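Local coordinates for protein arginyl-trna synthetase (PDB 1IQ0) that probably catalyses the ATP-dependent attachment of L-arginine to its cognate tRNA, releasing AMP and diphosphate, as a monomeric class I aminoacyl-tRNA synthetase, at residues Leu274-Ser279 / Phe290-Ser295; Arg356-Gln361 / Ala380-Tyr385; Pro102-Val107 / Glu142-Asn147. All coordinates share one frame; numbering follows the deposited sequence.

Contact 1 of 3, residues Leu274-Ser279 / Phe290-Ser295; sequences LVMDAS and FVLLRS
Leu274 pairs with Leu292 and Leu293 at a classic beta bulge in an antiparallel hairpin, where strand 274-277 is the middle strand of a small three-stranded sheet set well away from the centre of the chain. The carbonyl of Leu274 is shared by the two bulge amides: Leu292 N reaches Leu274 O at 2.8 Å, tilted slightly from the carbonyl plane, while Leu293 N takes a lone pair of Leu274 O in that plane at 3.2 Å. Leu274 N in turn donates to Leu293 O. Beyond the bulge the register returns to simple pairing, with Met276 and Phe290 bonded to each other through both their amides and carbonyls. Between these pairs, Val275 CG2 comes down on Phe290 O at 3.1 Å, a tight methyl-to-carbonyl approach. Leu274, Met276, Phe290 and Leu293 put their side chains on one face. Leu274 and Leu293 meet there through their beta carbons, CB to CB at 3.7 Å, and CD2 of Leu274 also reaches CD1 of Leu292. Met276 runs out extended from the backbone and bends only at its last torsion (chi3 -73°), which brings its methyl CE to CD2 of Leu292 at 4.1 Å. Past the strand, Ala278 CB sits at the edge of the Phe290 ring, close to its plane, 3.7 Å from CE2. Helices 248-256, 301-312 and 361-370 pack on these side chains. The bulge thus satisfies two consecutive amides with one carbonyl of a buried residue, while the apolar groups present an apolar surface to the helices.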
loop_
_atom_site.group_PDB
_atom_site.type_symbol
_atom_site.label_atom_id
_atom_site.label_comp_id
_atom_site.label_asym_id
_atom_site.label_seq_id
_atom_site.Cartn_x
_atom_site.Cartn_y
_atom_site.Cartn_z
ATOM N N LEU A 274 -26.270 -4.985 -25.424
ATOM C CA LEU A 274 -25.071 -5.765 -25.731
ATOM C C LEU A 274 -24.627 -6.347 -24.404
ATOM O O LEU A 274 -24.373 -5.616 -23.447
ATOM C CB LEU A 274 -23.954 -4.893 -26.311
ATOM C CG LEU A 274 -22.662 -5.665 -26.606
ATOM C CD1 LEU A 274 -22.936 -6.696 -27.693
ATOM C CD2 LEU A 274 -21.551 -4.720 -27.036
ATOM N N VAL A 275 -24.536 -7.666 -24.343
ATOM C CA VAL A 275 -24.161 -8.319 -23.106
ATOM C C VAL A 275 -22.968 -9.252 -23.253
ATOM O O VAL A 275 -22.670 -9.746 -24.344
ATOM C CB VAL A 275 -25.368 -9.106 -22.545
ATOM C CG1 VAL A 275 -25.781 -10.186 -23.527
ATOM C CG2 VAL A 275 -25.025 -9.705 -21.204
ATOM N N MET A 276 -22.285 -9.478 -22.136
ATOM C CA MET A 276 -21.129 -10.363 -22.084
ATOM C C MET A 276 -21.486 -11.551 -21.192
ATOM O O MET A 276 -21.827 -11.374 -20.019
ATOM C CB MET A 276 -19.922 -9.637 -21.483
ATOM C CG MET A 276 -18.653 -10.478 -21.459
ATOM S SD MET A 276 -17.310 -9.721 -20.527
ATOM C CE MET A 276 -16.838 -8.410 -21.634
ATOM N N ASP A 277 -21.418 -12.756 -21.747
ATOM C CA ASP A 277 -21.719 -13.964 -20.980
ATOM C C ASP A 277 -20.432 -14.424 -20.312
ATOM O O ASP A 277 -19.539 -14.963 -20.968
ATOM C CB ASP A 277 -22.255 -15.061 -21.911
ATOM C CG ASP A 277 -22.560 -16.365 -21.177
ATOM O OD1 ASP A 277 -22.822 -17.376 -21.860
ATOM O OD2 ASP A 277 -22.539 -16.381 -19.927
ATOM N N ALA A 278 -20.339 -14.205 -19.006
ATOM C CA ALA A 278 -19.150 -14.581 -18.246
ATOM C C ALA A 278 -19.156 -16.025 -17.731
ATOM O O ALA A 278 -18.185 -16.457 -17.108
ATOM C CB ALA A 278 -18.973 -13.621 -17.064
ATOM N N SER A 279 -20.227 -16.772 -17.989
ATOM C CA SER A 279 -20.306 -18.148 -17.492
ATOM C C SER A 279 -19.202 -19.098 -17.963
ATOM O O SER A 279 -18.755 -19.955 -17.203
ATOM C CB SER A 279 -21.680 -18.762 -17.805
ATOM O OG SER A 279 -21.881 -18.944 -19.196
ATOM N N PHE A 290 -23.159 -9.663 -17.950
ATOM C CA PHE A 290 -22.762 -8.301 -17.608
ATOM C C PHE A 290 -23.220 -7.463 -18.802
ATOM O O PHE A 290 -22.938 -7.811 -19.953
ATOM C CB PHE A 290 -21.239 -8.180 -17.485
ATOM C CG PHE A 290 -20.669 -8.765 -16.222
ATOM C CD1 PHE A 290 -20.828 -8.112 -15.001
ATOM C CD2 PHE A 290 -19.952 -9.961 -16.256
ATOM C CE1 PHE A 290 -20.279 -8.640 -13.829
ATOM C CE2 PHE A 290 -19.401 -10.496 -15.094
ATOM C CZ PHE A 290 -19.564 -9.833 -13.876
ATOM N N VAL A 291 -23.932 -6.373 -18.544
ATOM C CA VAL A 291 -24.387 -5.529 -19.640
ATOM C C VAL A 291 -23.284 -4.543 -20.010
ATOM O O VAL A 291 -22.728 -3.884 -19.137
ATOM C CB VAL A 291 -25.654 -4.739 -19.256
ATOM C CG1 VAL A 291 -26.099 -3.870 -20.428
ATOM C CG2 VAL A 291 -26.761 -5.701 -18.853
ATOM N N LEU A 292 -22.955 -4.467 -21.299
ATOM C CA LEU A 292 -21.930 -3.545 -21.778
ATOM C C LEU A 292 -22.645 -2.305 -22.319
ATOM O O LEU A 292 -22.312 -1.178 -21.951
ATOM C CB LEU A 292 -21.080 -4.202 -22.878
ATOM C CG LEU A 292 -20.271 -5.449 -22.480
ATOM C CD1 LEU A 292 -19.559 -6.030 -23.692
ATOM C CD2 LEU A 292 -19.255 -5.079 -21.412
ATOM N N LEU A 293 -23.631 -2.528 -23.188
ATOM C CA LEU A 293 -24.432 -1.448 -23.762
ATOM C C LEU A 293 -25.907 -1.703 -23.468
ATOM O O LEU A 293 -26.423 -2.779 -23.768
ATOM C CB LEU A 293 -24.245 -1.366 -25.283
ATOM C CG LEU A 293 -22.909 -0.872 -25.846
ATOM C CD1 LEU A 293 -22.956 -0.883 -27.369
ATOM C CD2 LEU A 293 -22.628 0.529 -25.342
ATOM N N ARG A 294 -26.587 -0.729 -22.871
ATOM C CA ARG A 294 -28.010 -0.890 -22.589
ATOM C C ARG A 294 -28.724 -0.785 -23.931
ATOM O O ARG A 294 -28.142 -0.305 -24.904
ATOM C CB ARG A 294 -28.505 0.200 -21.631
ATOM C CG ARG A 294 -27.746 0.246 -20.306
ATOM C CD ARG A 294 -28.449 1.122 -19.281
ATOM N NE ARG A 294 -27.656 1.311 -18.064
ATOM C CZ ARG A 294 -26.556 2.060 -17.994
ATOM N NH1 ARG A 294 -26.117 2.695 -19.074
ATOM N NH2 ARG A 294 -25.892 2.179 -16.845
ATOM N N SER A 295 -29.971 -1.246 -23.992
ATOM C CA SER A 295 -30.742 -1.213 -25.233
ATOM C C SER A 295 -30.813 0.171 -25.871
ATOM O O SER A 295 -30.842 0.288 -27.097
ATOM C CB SER A 295 -32.161 -1.741 -24.994
ATOM O OG SER A 295 -32.795 -1.056 -23.926
#

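Contact 2 of 3, residues Arg356-Gln361 / Ala380-Tyr385; sequences RQSHPQ and AHHLAY
The imidazole of His382 and the amide of Gln361 lie with their planes 45° apart, the two side chains sliding past each other in opposite directions rather than stacking. At the ring's edge and in its plane is the carbonyl oxygen of His359, 3.2 Å from CE1 of His382. Gln361 CG approaches obliquely, 3.2 Å from ND1 of His382, and Ser358 OG lies obliquely too, at 4.0 Å from the same nitrogen. Beyond CG the glutamine chain is extended (chi2 -178°), which carries its amide back along His382, with NE2 of Gln361 3.3 Å from CB of His382. No hydrogen bond joins the two segments, and OE1 of Gln361 faces another acceptor, Ala380 O, at 3.5 Å. The contact lies near the surface, where the loop between strand 348-354 and helix 361-370 folds over strand 380-390 of the class I catalytic sheet. Replacing Gln361 with an alanine here would probably open a gap beside the His382 ring and leave the imidazole less firmly held. Around His382 the two segments thus meet by close contact and shape, while Arg356, farther along the loop, makes a salt bridge to Glu386 of the same strand.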
loop_
_atom_site.group_PDB
_atom_site.type_symbol
_atom_site.label_atom_id
_atom_site.label_comp_id
_atom_site.label_asym_id
_atom_site.label_seq_id
_atom_site.Cartn_x
_atom_site.Cartn_y
_atom_site.Cartn_z
ATOM N N ARG A 356 -17.317 -0.529 -0.586
ATOM C CA ARG A 356 -18.665 -0.230 -1.063
ATOM C C ARG A 356 -18.659 0.162 -2.537
ATOM O O ARG A 356 -19.124 -0.595 -3.390
ATOM C CB ARG A 356 -19.294 0.892 -0.231
ATOM C CG ARG A 356 -20.058 0.405 0.994
ATOM C CD ARG A 356 -19.144 -0.253 2.013
ATOM N NE ARG A 356 -19.903 -1.003 3.011
ATOM C CZ ARG A 356 -19.360 -1.610 4.063
ATOM N NH1 ARG A 356 -18.052 -1.554 4.261
ATOM N NH2 ARG A 356 -20.127 -2.282 4.910
ATOM N N GLN A 357 -18.137 1.350 -2.829
ATOM C CA GLN A 357 -18.063 1.845 -4.200
ATOM C C GLN A 357 -17.052 1.027 -4.998
ATOM O O GLN A 357 -16.013 1.543 -5.410
ATOM C CB GLN A 357 -17.645 3.320 -4.206
ATOM C CG GLN A 357 -18.631 4.264 -3.533
ATOM C CD GLN A 357 -19.929 4.409 -4.308
ATOM O OE1 GLN A 357 -20.654 3.437 -4.519
ATOM N NE2 GLN A 357 -20.225 5.630 -4.738
ATOM N N SER A 358 -17.363 -0.247 -5.218
ATOM C CA SER A 358 -16.469 -1.133 -5.956
ATOM C C SER A 358 -17.207 -2.031 -6.943
ATOM O O SER A 358 -18.383 -2.346 -6.758
ATOM C CB SER A 358 -15.676 -2.003 -4.977
ATOM O OG SER A 358 -14.839 -2.918 -5.663
ATOM N N HIS A 359 -16.499 -2.440 -7.993
ATOM C CA HIS A 359 -17.057 -3.315 -9.018
ATOM C C HIS A 359 -16.427 -4.699 -8.860
ATOM O O HIS A 359 -15.266 -4.820 -8.463
ATOM C CB HIS A 359 -16.752 -2.768 -10.416
ATOM C CG HIS A 359 -17.211 -1.358 -10.630
ATOM N ND1 HIS A 359 -16.695 -0.291 -9.928
ATOM C CD2 HIS A 359 -18.129 -0.839 -11.480
ATOM C CE1 HIS A 359 -17.274 0.824 -10.336
ATOM N NE2 HIS A 359 -18.147 0.520 -11.278
ATOM N N PRO A 360 -17.182 -5.764 -9.174
ATOM C CA PRO A 360 -16.682 -7.138 -9.056
ATOM C C PRO A 360 -15.490 -7.459 -9.962
ATOM O O PRO A 360 -15.545 -7.239 -11.174
ATOM C CB PRO A 360 -17.912 -7.976 -9.393
ATOM C CG PRO A 360 -18.634 -7.116 -10.385
ATOM C CD PRO A 360 -18.541 -5.749 -9.745
ATOM N N GLN A 361 -14.420 -7.981 -9.366
ATOM C CA GLN A 361 -13.219 -8.345 -10.115
ATOM C C GLN A 361 -13.587 -9.322 -11.220
ATOM O O GLN A 361 -12.904 -9.413 -12.243
ATOM C CB GLN A 361 -12.182 -8.991 -9.194
ATOM C CG GLN A 361 -11.571 -8.046 -8.175
ATOM C CD GLN A 361 -10.508 -8.716 -7.325
ATOM O OE1 GLN A 361 -9.533 -9.261 -7.846
ATOM N NE2 GLN A 361 -10.689 -8.678 -6.009
ATOM N N ALA A 380 -5.163 -8.990 -12.421
ATOM C CA ALA A 380 -5.892 -7.748 -12.196
ATOM C C ALA A 380 -6.374 -7.785 -10.752
ATOM O O ALA A 380 -7.418 -8.360 -10.451
ATOM C CB ALA A 380 -7.073 -7.652 -13.152
ATOM N N HIS A 381 -5.612 -7.170 -9.855
ATOM C CA HIS A 381 -5.967 -7.196 -8.444
ATOM C C HIS A 381 -6.718 -5.988 -7.913
ATOM O O HIS A 381 -6.664 -4.892 -8.464
ATOM C CB HIS A 381 -4.708 -7.391 -7.595
ATOM C CG HIS A 381 -3.830 -8.503 -8.070
ATOM N ND1 HIS A 381 -2.618 -8.279 -8.685
ATOM C CD2 HIS A 381 -3.986 -9.848 -8.020
ATOM C CE1 HIS A 381 -2.063 -9.439 -8.992
ATOM N NE2 HIS A 381 -2.873 -10.406 -8.598
ATOM N N HIS A 382 -7.407 -6.224 -6.809
ATOM C CA HIS A 382 -8.169 -5.203 -6.110
ATOM C C HIS A 382 -7.708 -5.198 -4.656
ATOM O O HIS A 382 -7.480 -6.249 -4.055
ATOM C CB HIS A 382 -9.672 -5.513 -6.147
ATOM C CG HIS A 382 -10.408 -4.853 -7.274
ATOM N ND1 HIS A 382 -11.780 -4.900 -7.393
ATOM C CD2 HIS A 382 -9.965 -4.125 -8.327
ATOM C CE1 HIS A 382 -12.152 -4.230 -8.469
ATOM N NE2 HIS A 382 -11.070 -3.750 -9.054
ATOM N N LEU A 383 -7.558 -4.009 -4.099
ATOM C CA LEU A 383 -7.178 -3.876 -2.712
ATOM C C LEU A 383 -8.333 -3.070 -2.126
ATOM O O LEU A 383 -8.356 -1.839 -2.207
ATOM C CB LEU A 383 -5.844 -3.127 -2.586
ATOM C CG LEU A 383 -5.186 -3.085 -1.201
ATOM C CD1 LEU A 383 -5.193 -4.477 -0.592
ATOM C CD2 LEU A 383 -3.759 -2.553 -1.315
ATOM N N ALA A 384 -9.317 -3.780 -1.583
ATOM C CA ALA A 384 -10.496 -3.145 -1.004
ATOM C C ALA A 384 -10.280 -2.845 0.473
ATOM O O ALA A 384 -9.697 -3.646 1.201
ATOM C CB ALA A 384 -11.715 -4.048 -1.185
ATOM N N TYR A 385 -10.761 -1.690 0.915
ATOM C CA TYR A 385 -10.588 -1.304 2.306
ATOM C C TYR A 385 -11.887 -0.857 2.962
ATOM O O TYR A 385 -12.806 -0.386 2.293
ATOM C CB TYR A 385 -9.553 -0.185 2.392
ATOM C CG TYR A 385 -9.933 1.024 1.579
ATOM C CD1 TYR A 385 -10.762 2.015 2.108
ATOM C CD2 TYR A 385 -9.476 1.174 0.262
ATOM C CE1 TYR A 385 -11.124 3.126 1.348
ATOM C CE2 TYR A 385 -9.833 2.279 -0.503
ATOM C CZ TYR A 385 -10.653 3.250 0.046
ATOM O OH TYR A 385 -10.979 4.361 -0.696
#

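Contact 3 of 3, residues Pro102-Val107 / Glu142-Asn147; sequences PGVVLV and EVLVLN
Leu106 lays its CD1 methyl over the backbone of the neighbouring strand, 3.4 Å from Leu144 O and 3.7 Å from Leu144 CB, and the same methyl also reaches CB of Leu146. The two strands are parallel neighbours in the large mixed sheet of the Rossmann-like class I catalytic domain, joined by helix 120-138 in a beta-alpha-beta crossover. Their connection carries the predicted 'HIGH' region (Val112 to His122), the signature that in class I synthetases helps bind ATP. CG of Leu106 stands opposite its own backbone N (chi1 -171°), which turns the branch toward strand 142-147. Nearer the start of the strand, Val104 CG1 meets Leu144 CD1 at 4.0 Å, while Val104 CG2 rests against the carboxylate carbon CD of Glu142. The face opposite Leu106 carries Val105, Val107, Val143 and Val145. There Val107 CG2 touches Val143 CG1, and helix 120-138 packs on the layer through Leu136, against Val105 and Val143, and Ala133, against Val145. Helix 301-312 lies on the Leu106 and Leu146 side. Val105 and Val107 of strand 104-108 each both give and take: Val105 N donates to Glu142 O and Val107 N to Leu144 O, both almost straight on to the carbonyl, whereas the amides of Leu144 and Leu146 meet Val105 O and Val107 O from 24° and 21° out of the carbonyl plane. The chain turns a corner at Gly103, whose backbone angles would jam a beta carbon against the preceding carbonyl. The fully extended side chain of Glu142 reaches back to this corner, where its OE2 accepts a weak bond from Gly103 N at 3.4 Å. A water joins the same two residues, donating to Gly103 O at 2.6 Å and accepting from Glu142 N at 2.8 Å.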
loop_
_atom_site.group_PDB
_atom_site.type_symbol
_atom_site.label_atom_id
_atom_site.label_comp_id
_atom_site.label_asym_id
_atom_site.label_seq_id
_atom_site.Cartn_x
_atom_site.Cartn_y
_atom_site.Cartn_z
ATOM N N PRO A 102 11.885 -7.095 -14.394
ATOM C CA PRO A 102 11.114 -6.343 -15.393
ATOM C C PRO A 102 9.624 -6.681 -15.359
ATOM O O PRO A 102 9.225 -7.724 -14.833
ATOM C CB PRO A 102 11.769 -6.750 -16.710
ATOM C CG PRO A 102 13.184 -7.024 -16.308
ATOM C CD PRO A 102 12.997 -7.815 -15.037
ATOM N N GLY A 103 8.807 -5.796 -15.926
ATOM C CA GLY A 103 7.373 -6.024 -15.945
ATOM C C GLY A 103 6.647 -5.037 -15.053
ATOM O O GLY A 103 6.704 -5.132 -13.833
ATOM N N VAL A 104 5.957 -4.086 -15.670
ATOM C CA VAL A 104 5.232 -3.069 -14.935
ATOM C C VAL A 104 4.074 -3.576 -14.080
ATOM O O VAL A 104 3.278 -4.407 -14.508
ATOM C CB VAL A 104 4.681 -1.985 -15.893
ATOM C CG1 VAL A 104 3.739 -1.038 -15.141
ATOM C CG2 VAL A 104 5.836 -1.193 -16.509
ATOM N N VAL A 105 4.020 -3.075 -12.851
ATOM C CA VAL A 105 2.938 -3.374 -11.925
ATOM C C VAL A 105 2.319 -1.983 -11.786
ATOM O O VAL A 105 2.935 -1.074 -11.247
ATOM C CB VAL A 105 3.450 -3.860 -10.551
ATOM C CG1 VAL A 105 2.286 -3.964 -9.585
ATOM C CG2 VAL A 105 4.117 -5.231 -10.694
ATOM N N LEU A 106 1.116 -1.809 -12.313
ATOM C CA LEU A 106 0.456 -0.510 -12.278
ATOM C C LEU A 106 -0.492 -0.391 -11.099
ATOM O O LEU A 106 -1.492 -1.108 -11.010
ATOM C CB LEU A 106 -0.307 -0.288 -13.582
ATOM C CG LEU A 106 -0.890 1.101 -13.827
ATOM C CD1 LEU A 106 0.235 2.139 -13.863
ATOM C CD2 LEU A 106 -1.643 1.094 -15.146
ATOM N N VAL A 107 -0.171 0.519 -10.189
ATOM C CA VAL A 107 -0.999 0.734 -9.017
ATOM C C VAL A 107 -1.853 1.983 -9.175
ATOM O O VAL A 107 -1.333 3.072 -9.408
ATOM C CB VAL A 107 -0.133 0.899 -7.744
ATOM C CG1 VAL A 107 -1.026 1.100 -6.524
ATOM C CG2 VAL A 107 0.756 -0.328 -7.564
ATOM N N GLU A 142 8.914 -3.328 -10.934
ATOM C CA GLU A 142 8.933 -2.073 -11.678
ATOM C C GLU A 142 7.521 -1.536 -11.463
ATOM O O GLU A 142 6.550 -2.080 -11.994
ATOM C CB GLU A 142 9.193 -2.322 -13.165
ATOM C CG GLU A 142 9.249 -1.042 -13.983
ATOM C CD GLU A 142 9.499 -1.288 -15.454
ATOM O OE1 GLU A 142 9.606 -0.297 -16.204
ATOM O OE2 GLU A 142 9.589 -2.464 -15.864
ATOM N N VAL A 143 7.419 -0.470 -10.677
ATOM C CA VAL A 143 6.130 0.099 -10.304
ATOM C C VAL A 143 5.802 1.482 -10.848
ATOM O O VAL A 143 6.662 2.356 -10.923
ATOM C CB VAL A 143 6.018 0.154 -8.752
ATOM C CG1 VAL A 143 4.695 0.775 -8.323
ATOM C CG2 VAL A 143 6.170 -1.249 -8.183
ATOM N N LEU A 144 4.538 1.663 -11.216
ATOM C CA LEU A 144 4.049 2.945 -11.708
ATOM C C LEU A 144 2.735 3.226 -10.996
ATOM O O LEU A 144 1.883 2.343 -10.875
ATOM C CB LEU A 144 3.825 2.907 -13.221
ATOM C CG LEU A 144 5.072 2.876 -14.106
ATOM C CD1 LEU A 144 4.632 2.841 -15.572
ATOM C CD2 LEU A 144 5.952 4.101 -13.840
ATOM N N VAL A 145 2.584 4.451 -10.506
ATOM C CA VAL A 145 1.379 4.853 -9.793
ATOM C C VAL A 145 0.520 5.764 -10.675
ATOM O O VAL A 145 0.978 6.795 -11.170
ATOM C CB VAL A 145 1.750 5.581 -8.477
ATOM C CG1 VAL A 145 0.509 6.201 -7.836
ATOM C CG2 VAL A 145 2.392 4.591 -7.512
ATOM N N LEU A 146 -0.729 5.369 -10.865
ATOM C CA LEU A 146 -1.646 6.137 -11.693
ATOM C C LEU A 146 -2.774 6.726 -10.861
ATOM O O LEU A 146 -3.296 6.067 -9.963
ATOM C CB LEU A 146 -2.231 5.232 -12.786
ATOM C CG LEU A 146 -3.255 5.801 -13.778
ATOM C CD1 LEU A 146 -3.306 4.903 -15.000
ATOM C CD2 LEU A 146 -4.643 5.901 -13.130
ATOM N N ASN A 147 -3.134 7.972 -11.158
ATOM C CA ASN A 147 -4.232 8.647 -10.472
ATOM C C ASN A 147 -5.266 8.997 -11.555
ATOM O O ASN A 147 -4.984 9.787 -12.455
ATOM C CB ASN A 147 -3.718 9.910 -9.770
ATOM C CG ASN A 147 -4.777 10.576 -8.895
ATOM O OD1 ASN A 147 -4.480 11.512 -8.145
ATOM N ND2 ASN A 147 -6.012 10.100 -8.988
HETATM O O HOH W 1 8.458 -5.849 -12.052
#

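In the fold
Contacts 2 and 3 reach the same large sheet of the catalytic domain, their centres about 18 Å apart. Contact 3, partly buried, joins two of its parallel strands through regular backbone bonds and apolar faces; contact 2, at the surface, lays a loop on another strand without any hydrogen bond between its segments. Contact 1 belongs to a separate antiparallel sheet farther from the chain's centre, yet it is buried, because helices pack on its apolar face. Contacts 1 and 2 touch where Phe290 CE1 meets Pro360 CG at 4.1 Å, and helix 361-370, which follows the loop of contact 2, packs on contact 1. Contacts 1 and 3 do not touch, but helix 301-312 packs on side chains of both.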